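Local coordinates for esterase (Thermotoga maritima, PDB 3DOH), which probably hydrolyses carboxylic esters and is a thermostable enzyme that joins an immunoglobulin-like domain to an alpha/beta-hydrolase domain, at residues Trp203-Pro206 against Arg207-Val210; Val313-Ala316 against Glu317-Val321; Val322-Glu325 against Asn326-Leu330. All coordinates share one frame; numbering follows the deposited sequence.

All three contacts lie in the alpha/beta-hydrolase part of the chain. Contacts 2 and 3 are neighbours, with centres 8 Å apart, and follow each other from strand 311-316 into helix 325-336. They touch where V313 CG1 lies 3.3 Å from S327 OG. Contact 2 carries D319, the probable acid of a Ser-His-Asp triad with S271 and H359. Contact 3 carries V322, which packs on H359. Contact 1 stands apart, its centre 27 Å from that of contact 2 and 31 Å from that of contact 3. Subunit packing brings them closer: P206 and R207 of contact 1 meet a second subunit, and P206 packs on R328 of that second subunit.

Contact 1 of 3, residues Trp203-Pro206 against Arg207-Val210. With SO4 (sulfate ion), chain D.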
loop_
_atom_site.group_PDB
_atom_site.type_symbol
_atom_site.label_atom_id
_atom_site.label_comp_id
_atom_site.label_asym_id
_atom_site.label_seq_id
_atom_site.Cartn_x
_atom_site.Cartn_y
_atom_site.Cartn_z
ATOM N N TRP A 203 11.931 -36.187 -13.739
ATOM C CA TRP A 203 11.961 -37.217 -14.741
ATOM C C TRP A 203 10.802 -38.161 -14.518
ATOM O O TRP A 203 10.419 -38.907 -15.389
ATOM C CB TRP A 203 13.274 -37.943 -14.678
ATOM C CG TRP A 203 14.447 -36.969 -14.480
ATOM C CD1 TRP A 203 15.108 -36.705 -13.302
ATOM C CD2 TRP A 203 15.057 -36.139 -15.479
ATOM N NE1 TRP A 203 16.082 -35.762 -13.517
ATOM C CE2 TRP A 203 16.070 -35.399 -14.843
ATOM C CE3 TRP A 203 14.825 -35.933 -16.845
ATOM C CZ2 TRP A 203 16.867 -34.474 -15.536
ATOM C CZ3 TRP A 203 15.619 -35.026 -17.536
ATOM C CH2 TRP A 203 16.620 -34.303 -16.880
ATOM N N ALA A 204 10.194 -38.080 -13.348
ATOM C CA ALA A 204 9.194 -39.063 -12.997
ATOM C C ALA A 204 7.798 -38.500 -13.117
ATOM O O ALA A 204 6.824 -39.240 -12.992
ATOM C CB ALA A 204 9.463 -39.636 -11.593
ATOM N N GLN A 205 7.696 -37.208 -13.395
ATOM C CA GLN A 205 6.390 -36.576 -13.651
ATOM C C GLN A 205 5.652 -37.189 -14.851
ATOM O O GLN A 205 6.267 -37.448 -15.864
ATOM C CB GLN A 205 6.568 -35.057 -13.776
ATOM C CG GLN A 205 6.647 -34.351 -12.376
ATOM C CD GLN A 205 7.081 -32.897 -12.456
ATOM O OE1 GLN A 205 7.364 -32.273 -11.418
ATOM N NE2 GLN A 205 7.145 -32.328 -13.691
ATOM N N PRO A 206 4.356 -37.536 -14.713
ATOM C CA PRO A 206 3.545 -37.907 -15.905
ATOM C C PRO A 206 3.780 -37.113 -17.196
ATOM O O PRO A 206 3.948 -37.723 -18.251
ATOM C CB PRO A 206 2.117 -37.758 -15.407
ATOM C CG PRO A 206 2.234 -38.189 -13.975
ATOM C CD PRO A 206 3.565 -37.684 -13.472
ATOM N N ARG A 207 3.869 -35.791 -17.139
ATOM C CA ARG A 207 4.107 -35.007 -18.395
ATOM C C ARG A 207 5.302 -35.508 -19.221
ATOM O O ARG A 207 5.282 -35.447 -20.460
ATOM C CB ARG A 207 4.235 -33.493 -18.127
ATOM C CG ARG A 207 5.401 -33.095 -17.196
ATOM C CD ARG A 207 5.460 -31.592 -16.936
ATOM N NE ARG A 207 4.114 -31.133 -16.662
ATOM C CZ ARG A 207 3.601 -31.071 -15.437
ATOM N NH1 ARG A 207 4.369 -31.413 -14.395
ATOM N NH2 ARG A 207 2.337 -30.655 -15.248
ATOM N N TYR A 208 6.343 -35.991 -18.530
ATOM C CA TYR A 208 7.512 -36.478 -19.231
ATOM C C TYR A 208 7.462 -37.967 -19.444
ATOM O O TYR A 208 7.817 -38.463 -20.525
ATOM C CB TYR A 208 8.810 -36.049 -18.527
ATOM C CG TYR A 208 8.929 -34.579 -18.420
ATOM C CD1 TYR A 208 8.935 -33.766 -19.581
ATOM C CD2 TYR A 208 8.975 -33.960 -17.179
ATOM C CE1 TYR A 208 9.019 -32.394 -19.493
ATOM C CE2 TYR A 208 9.070 -32.559 -17.076
ATOM C CZ TYR A 208 9.082 -31.796 -18.245
ATOM O OH TYR A 208 9.142 -30.442 -18.158
ATOM N N GLN A 209 7.020 -38.695 -18.428
ATOM C CA GLN A 209 6.986 -40.161 -18.520
ATOM C C GLN A 209 6.229 -40.687 -19.722
ATOM O O GLN A 209 6.615 -41.658 -20.330
ATOM C CB GLN A 209 6.359 -40.732 -17.274
ATOM C CG GLN A 209 7.331 -40.745 -16.167
ATOM C CD GLN A 209 8.433 -41.727 -16.432
ATOM O OE1 GLN A 209 8.209 -42.777 -17.056
ATOM N NE2 GLN A 209 9.642 -41.404 -15.953
ATOM N N VAL A 210 5.136 -40.016 -20.042
ATOM C CA VAL A 210 4.224 -40.397 -21.097
ATOM C C VAL A 210 4.833 -40.169 -22.481
ATOM O O VAL A 210 4.400 -40.785 -23.471
ATOM C CB VAL A 210 2.933 -39.580 -20.923
ATOM C CG1 VAL A 210 2.955 -38.283 -21.796
ATOM C CG2 VAL A 210 1.765 -40.428 -21.186
HETATM S S SO4 D . 2.074 -31.036 -11.351
HETATM O O1 SO4 D . 3.533 -31.213 -11.602
HETATM O O2 SO4 D . 1.318 -32.200 -10.921
HETATM O O3 SO4 D . 1.455 -30.483 -12.562
HETATM O O4 SO4 D . 1.923 -30.155 -10.199
#
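Q209 reaches back to W203 because its chain bends at chi2 (-68°), which carries the amide along the 3-10 segment 203-204. R207 bends at chi3 (45°), and its guanidinium ends beside the Q205 side chain. Q209 NE2 gives a hydrogen bond of 2.7 Å to W203 O. The NE2 donor is somewhat tilted from the W203 carbonyl plane, and a weak second bond links it to C214 O. Q209 CG passes 3.6 Å from A204 O. Q209 N meets Q205 O nearly along the C=O axis at 2.9 Å. Y208 N also reaches Q205 O, from above the carbonyl plane, at 3.0 Å. V210 N adds a bond to P206 O at 3.1 Å. R207 and Q205 run side by side and point the same way, their amide and guanidinium planes almost perpendicular. R207 CG also lies over one face of the Y208 ring, toward its rim. The guanidinium holds a sulfate, probably from the crystallisation liquor, edge-on with two nearly straight bonds. R207 NH1 reaches sulfate O1 at 2.9 Å and R207 NH2 reaches sulfate O3 at 2.8 Å. R207 NE bonds to E345 O of the second subunit, and K348 N of that subunit binds the same sulfate. A leucine in place of R207 would probably leave the sulfate without a partner from this helix, and E345 O of the second subunit without its donor. W203 and Y208 pack on I372 of helix 369-376. The arrangement is a helix N-terminus: a 3-10 segment leads through Q205, at the N-cap position, into short helix 206-209 at a subunit interface.

Contact 2 of 3, residues Val313-Ala316 against Glu317-Val321; sequences VFHA and EDDPV
A type I beta turn from A316 to D319 leads the chain off the end of strand 311-316. D319 is probably the acid of a Ser-His-Asp triad. D319 N closes the turn with a hydrogen bond of 3.0 Å to A316 O. H315 ND1 gives A316 O a longer bond of 3.3 Å. The two donors come from opposite faces of the A316 carbonyl plane. D319 CB lies at the edge of the H315 ring, in its plane, 3.6 Å from H315 CE1. D319 OD2 is 3.5 Å from the same H315 CE1, and the two side chains cross at about a right angle. CG of D319 stands anti to its own N (chi1 -180°), which sets OD2 beside the H315 ring and OD1 toward V321 N. D319 OD1 accepts from V321 N at 2.7 Å, which makes an Asx turn, and also from V322 N. D319 OD2 bonds to H359 ND1. A water accepts from A316 N and donates to D319 OD2, 3.1 Å away. The carboxylate is thus gripped at both oxygens, and its rotation is probably fixed. Such an acid, on the loop after a strand and facing a histidine, is characteristic of the alpha/beta-hydrolase triad.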
loop_
_atom_site.group_PDB
_atom_site.type_symbol
_atom_site.label_atom_id
_atom_site.label_comp_id
_atom_site.label_asym_id
_atom_site.label_seq_id
_atom_site.Cartn_x
_atom_site.Cartn_y
_atom_site.Cartn_z
ATOM N N VAL A 313 26.087 -28.047 -19.398
ATOM C CA VAL A 313 26.484 -27.489 -18.118
ATOM C C VAL A 313 25.606 -26.272 -17.728
ATOM O O VAL A 313 25.195 -25.483 -18.580
ATOM C CB VAL A 313 27.944 -27.044 -18.223
ATOM C CG1 VAL A 313 28.494 -26.576 -16.871
ATOM C CG2 VAL A 313 28.794 -28.164 -18.773
ATOM N N PHE A 314 25.319 -26.130 -16.439
ATOM C CA PHE A 314 24.537 -25.020 -15.906
ATOM C C PHE A 314 25.283 -24.516 -14.650
ATOM O O PHE A 314 25.843 -25.338 -13.879
ATOM C CB PHE A 314 23.108 -25.479 -15.520
ATOM C CG PHE A 314 22.228 -25.858 -16.690
ATOM C CD1 PHE A 314 22.319 -27.122 -17.281
ATOM C CD2 PHE A 314 21.302 -24.948 -17.216
ATOM C CE1 PHE A 314 21.480 -27.466 -18.390
ATOM C CE2 PHE A 314 20.466 -25.300 -18.325
ATOM C CZ PHE A 314 20.557 -26.545 -18.903
ATOM N N HIS A 315 25.295 -23.191 -14.437
ATOM C CA HIS A 315 25.934 -22.567 -13.277
ATOM C C HIS A 315 25.410 -21.130 -13.233
ATOM O O HIS A 315 25.013 -20.585 -14.251
ATOM C CB HIS A 315 27.451 -22.539 -13.488
ATOM C CG HIS A 315 28.253 -22.666 -12.228
ATOM N ND1 HIS A 315 28.089 -21.826 -11.145
ATOM C CD2 HIS A 315 29.261 -23.508 -11.901
ATOM C CE1 HIS A 315 28.941 -22.167 -10.198
ATOM N NE2 HIS A 315 29.674 -23.172 -10.640
ATOM N N ALA A 316 25.398 -20.494 -12.071
ATOM C CA ALA A 316 25.023 -19.083 -12.033
ATOM C C ALA A 316 26.288 -18.307 -11.820
ATOM O O ALA A 316 27.123 -18.685 -10.972
ATOM C CB ALA A 316 24.047 -18.798 -10.929
ATOM N N GLU A 317 26.407 -17.210 -12.580
ATOM C CA GLU A 317 27.564 -16.311 -12.538
ATOM C C GLU A 317 27.993 -15.900 -11.127
ATOM O O GLU A 317 29.190 -15.864 -10.814
ATOM C CB GLU A 317 27.254 -15.069 -13.342
ATOM C CG GLU A 317 28.465 -14.178 -13.519
ATOM C CD GLU A 317 28.677 -13.243 -12.342
ATOM O OE1 GLU A 317 27.760 -13.086 -11.509
ATOM O OE2 GLU A 317 29.766 -12.671 -12.233
ATOM N N ASP A 318 27.002 -15.571 -10.302
ATOM C CA ASP A 318 27.237 -15.124 -8.936
ATOM C C ASP A 318 27.024 -16.200 -7.890
ATOM O O ASP A 318 26.641 -15.856 -6.779
ATOM C CB ASP A 318 26.324 -13.935 -8.587
ATOM C CG ASP A 318 24.892 -14.160 -8.990
ATOM O OD1 ASP A 318 24.560 -15.210 -9.590
ATOM O OD2 ASP A 318 24.081 -13.275 -8.735
ATOM N N ASP A 319 27.228 -17.485 -8.227
ATOM C CA ASP A 319 27.184 -18.547 -7.199
ATOM C C ASP A 319 28.286 -18.261 -6.156
ATOM O O ASP A 319 29.456 -18.272 -6.504
ATOM C CB ASP A 319 27.340 -19.948 -7.826
ATOM C CG ASP A 319 27.299 -21.098 -6.786
ATOM O OD1 ASP A 319 27.535 -20.895 -5.572
ATOM O OD2 ASP A 319 27.063 -22.248 -7.204
ATOM N N PRO A 320 27.909 -17.982 -4.889
ATOM C CA PRO A 320 28.889 -17.654 -3.863
ATOM C C PRO A 320 29.491 -18.874 -3.144
ATOM O O PRO A 320 30.388 -18.715 -2.305
ATOM C CB PRO A 320 28.066 -16.854 -2.863
ATOM C CG PRO A 320 26.736 -17.501 -2.904
ATOM C CD PRO A 320 26.538 -17.973 -4.344
ATOM N N VAL A 321 28.977 -20.063 -3.444
ATOM C CA VAL A 321 29.439 -21.316 -2.830
ATOM C C VAL A 321 30.441 -22.035 -3.769
ATOM O O VAL A 321 31.526 -22.423 -3.331
ATOM C CB VAL A 321 28.226 -22.289 -2.534
ATOM C CG1 VAL A 321 28.696 -23.662 -1.998
ATOM C CG2 VAL A 321 27.215 -21.625 -1.619
HETATM O O HOH W 1 25.015 -21.688 -9.465
#

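Contact 3 of 3, residues Val322-Glu325 against Asn326-Leu330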
loop_
_atom_site.group_PDB
_atom_site.type_symbol
_atom_site.label_atom_id
_atom_site.label_comp_id
_atom_site.label_asym_id
_atom_site.label_seq_id
_atom_site.Cartn_x
_atom_site.Cartn_y
_atom_site.Cartn_z
ATOM N N VAL A 322 30.044 -22.204 -5.041
ATOM C CA VAL A 322 30.837 -22.873 -6.039
ATOM C C VAL A 322 31.097 -21.908 -7.194
ATOM O O VAL A 322 30.223 -21.678 -8.024
ATOM C CB VAL A 322 30.120 -24.120 -6.584
ATOM C CG1 VAL A 322 30.903 -24.720 -7.769
ATOM C CG2 VAL A 322 29.893 -25.189 -5.457
ATOM N N PRO A 323 32.319 -21.337 -7.252
ATOM C CA PRO A 323 32.711 -20.302 -8.229
ATOM C C PRO A 323 32.282 -20.742 -9.625
ATOM O O PRO A 323 32.424 -21.930 -9.959
ATOM C CB PRO A 323 34.245 -20.314 -8.164
ATOM C CG PRO A 323 34.634 -21.048 -6.930
ATOM C CD PRO A 323 33.422 -21.734 -6.355
ATOM N N VAL A 324 31.747 -19.829 -10.432
ATOM C CA VAL A 324 31.204 -20.215 -11.750
ATOM C C VAL A 324 32.369 -20.658 -12.655
ATOM O O VAL A 324 32.188 -21.432 -13.626
ATOM C CB VAL A 324 30.382 -19.049 -12.381
ATOM C CG1 VAL A 324 31.257 -17.787 -12.569
ATOM C CG2 VAL A 324 29.726 -19.443 -13.697
ATOM N N GLU A 325 33.575 -20.170 -12.324
ATOM C CA GLU A 325 34.775 -20.510 -13.098
ATOM C C GLU A 325 34.963 -22.039 -13.177
ATOM O O GLU A 325 35.471 -22.564 -14.151
ATOM C CB GLU A 325 35.996 -19.794 -12.516
ATOM C CG GLU A 325 37.337 -20.306 -13.014
ATOM C CD GLU A 325 37.776 -19.650 -14.341
ATOM O OE1 GLU A 325 36.907 -19.397 -15.248
ATOM O OE2 GLU A 325 39.010 -19.380 -14.462
ATOM N N ASN A 326 34.528 -22.742 -12.139
ATOM C CA ASN A 326 34.503 -24.171 -12.137
ATOM C C ASN A 326 33.798 -24.803 -13.351
ATOM O O ASN A 326 34.277 -25.794 -13.888
ATOM C CB ASN A 326 33.846 -24.618 -10.857
ATOM C CG ASN A 326 34.829 -24.802 -9.731
ATOM O OD1 ASN A 326 35.353 -25.887 -9.560
ATOM N ND2 ASN A 326 35.071 -23.769 -8.953
ATOM N N SER A 327 32.666 -24.253 -13.783
ATOM C CA SER A 327 32.007 -24.736 -15.008
ATOM C C SER A 327 32.673 -24.172 -16.257
ATOM O O SER A 327 32.937 -24.914 -17.207
ATOM C CB SER A 327 30.532 -24.361 -15.037
ATOM O OG SER A 327 29.828 -25.211 -14.190
ATOM N N ARG A 328 32.947 -22.871 -16.245
ATOM C CA ARG A 328 33.615 -22.216 -17.386
ATOM C C ARG A 328 34.865 -22.917 -17.851
ATOM O O ARG A 328 35.074 -23.052 -19.071
ATOM C CB ARG A 328 33.959 -20.753 -17.122
ATOM C CG ARG A 328 32.780 -19.879 -17.073
ATOM C CD ARG A 328 33.173 -18.637 -16.485
ATOM N NE ARG A 328 32.059 -17.737 -16.297
ATOM C CZ ARG A 328 32.189 -16.471 -15.929
ATOM N NH1 ARG A 328 33.400 -15.955 -15.750
ATOM N NH2 ARG A 328 31.109 -15.725 -15.735
ATOM N N VAL A 329 35.689 -23.374 -16.906
ATOM C CA VAL A 329 36.914 -24.024 -17.316
ATOM C C VAL A 329 36.654 -25.341 -18.056
ATOM O O VAL A 329 37.255 -25.551 -19.099
ATOM C CB VAL A 329 37.984 -24.140 -16.188
ATOM C CG1 VAL A 329 37.507 -25.093 -15.069
ATOM C CG2 VAL A 329 39.289 -24.604 -16.780
ATOM N N LEU A 330 35.756 -26.204 -17.558
ATOM C CA LEU A 330 35.461 -27.442 -18.272
ATOM C C LEU A 330 34.855 -27.131 -19.641
ATOM O O LEU A 330 35.258 -27.691 -20.670
ATOM C CB LEU A 330 34.512 -28.339 -17.479
ATOM C CG LEU A 330 34.944 -29.115 -16.220
ATOM C CD1 LEU A 330 36.446 -29.391 -16.136
ATOM C CD2 LEU A 330 34.485 -28.381 -14.992
#
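V324 and R328 form the close-packed half of this contact, at the start of helix 325-336. V324 CG1 sits over one face of the R328 guanidinium, toward its rim, 3.7 Å from R328 CZ. CG2 of V324 lies near R328 NE. The R328 chain is extended from CG to NE, which lays it across the V324 branches. V324 O takes two backbone bonds. R328 N meets V324 O in the carbonyl plane at 3.1 Å, nearly straight (172°). S327 N reaches V324 O from above that plane at 2.9 Å. V329 N bonds to E325 O at 2.9 Å and continues the helix. V324 is buried and touches H315 and Y343. S327 packs on V313, and R328 lies against Y343. V322 lies next to N326, its CG1 near N326 CB. Both residues touch Y275, and V322 also touches H359.

The solvent side is looser: P323 and E325 are exposed. The P323 ring and the N326 side chain lie alongside each other and point the same way, with CG of P323 3.4 Å from ND2 of N326. P323 O accepts from N326 N at 3.1 Å. N326 ND2 adds only a weak bond to that oxygen. The bend at chi2 (85°) brings E325 OE1 to 3.7 Å from R328 CB. The E325 and R328 side chains cross at about a right angle.

E325 and R328 are oppositely charged, but E325 OE1 is 4.9 Å from R328 NH1, too far for direct contact. The R328 charge is met instead by E345, in a salt bridge through NH2. E325 could at most exert a weak long-range attraction on R328. The chemistry implies that R328 is held by an apolar face on V324 and an ionic end on E345.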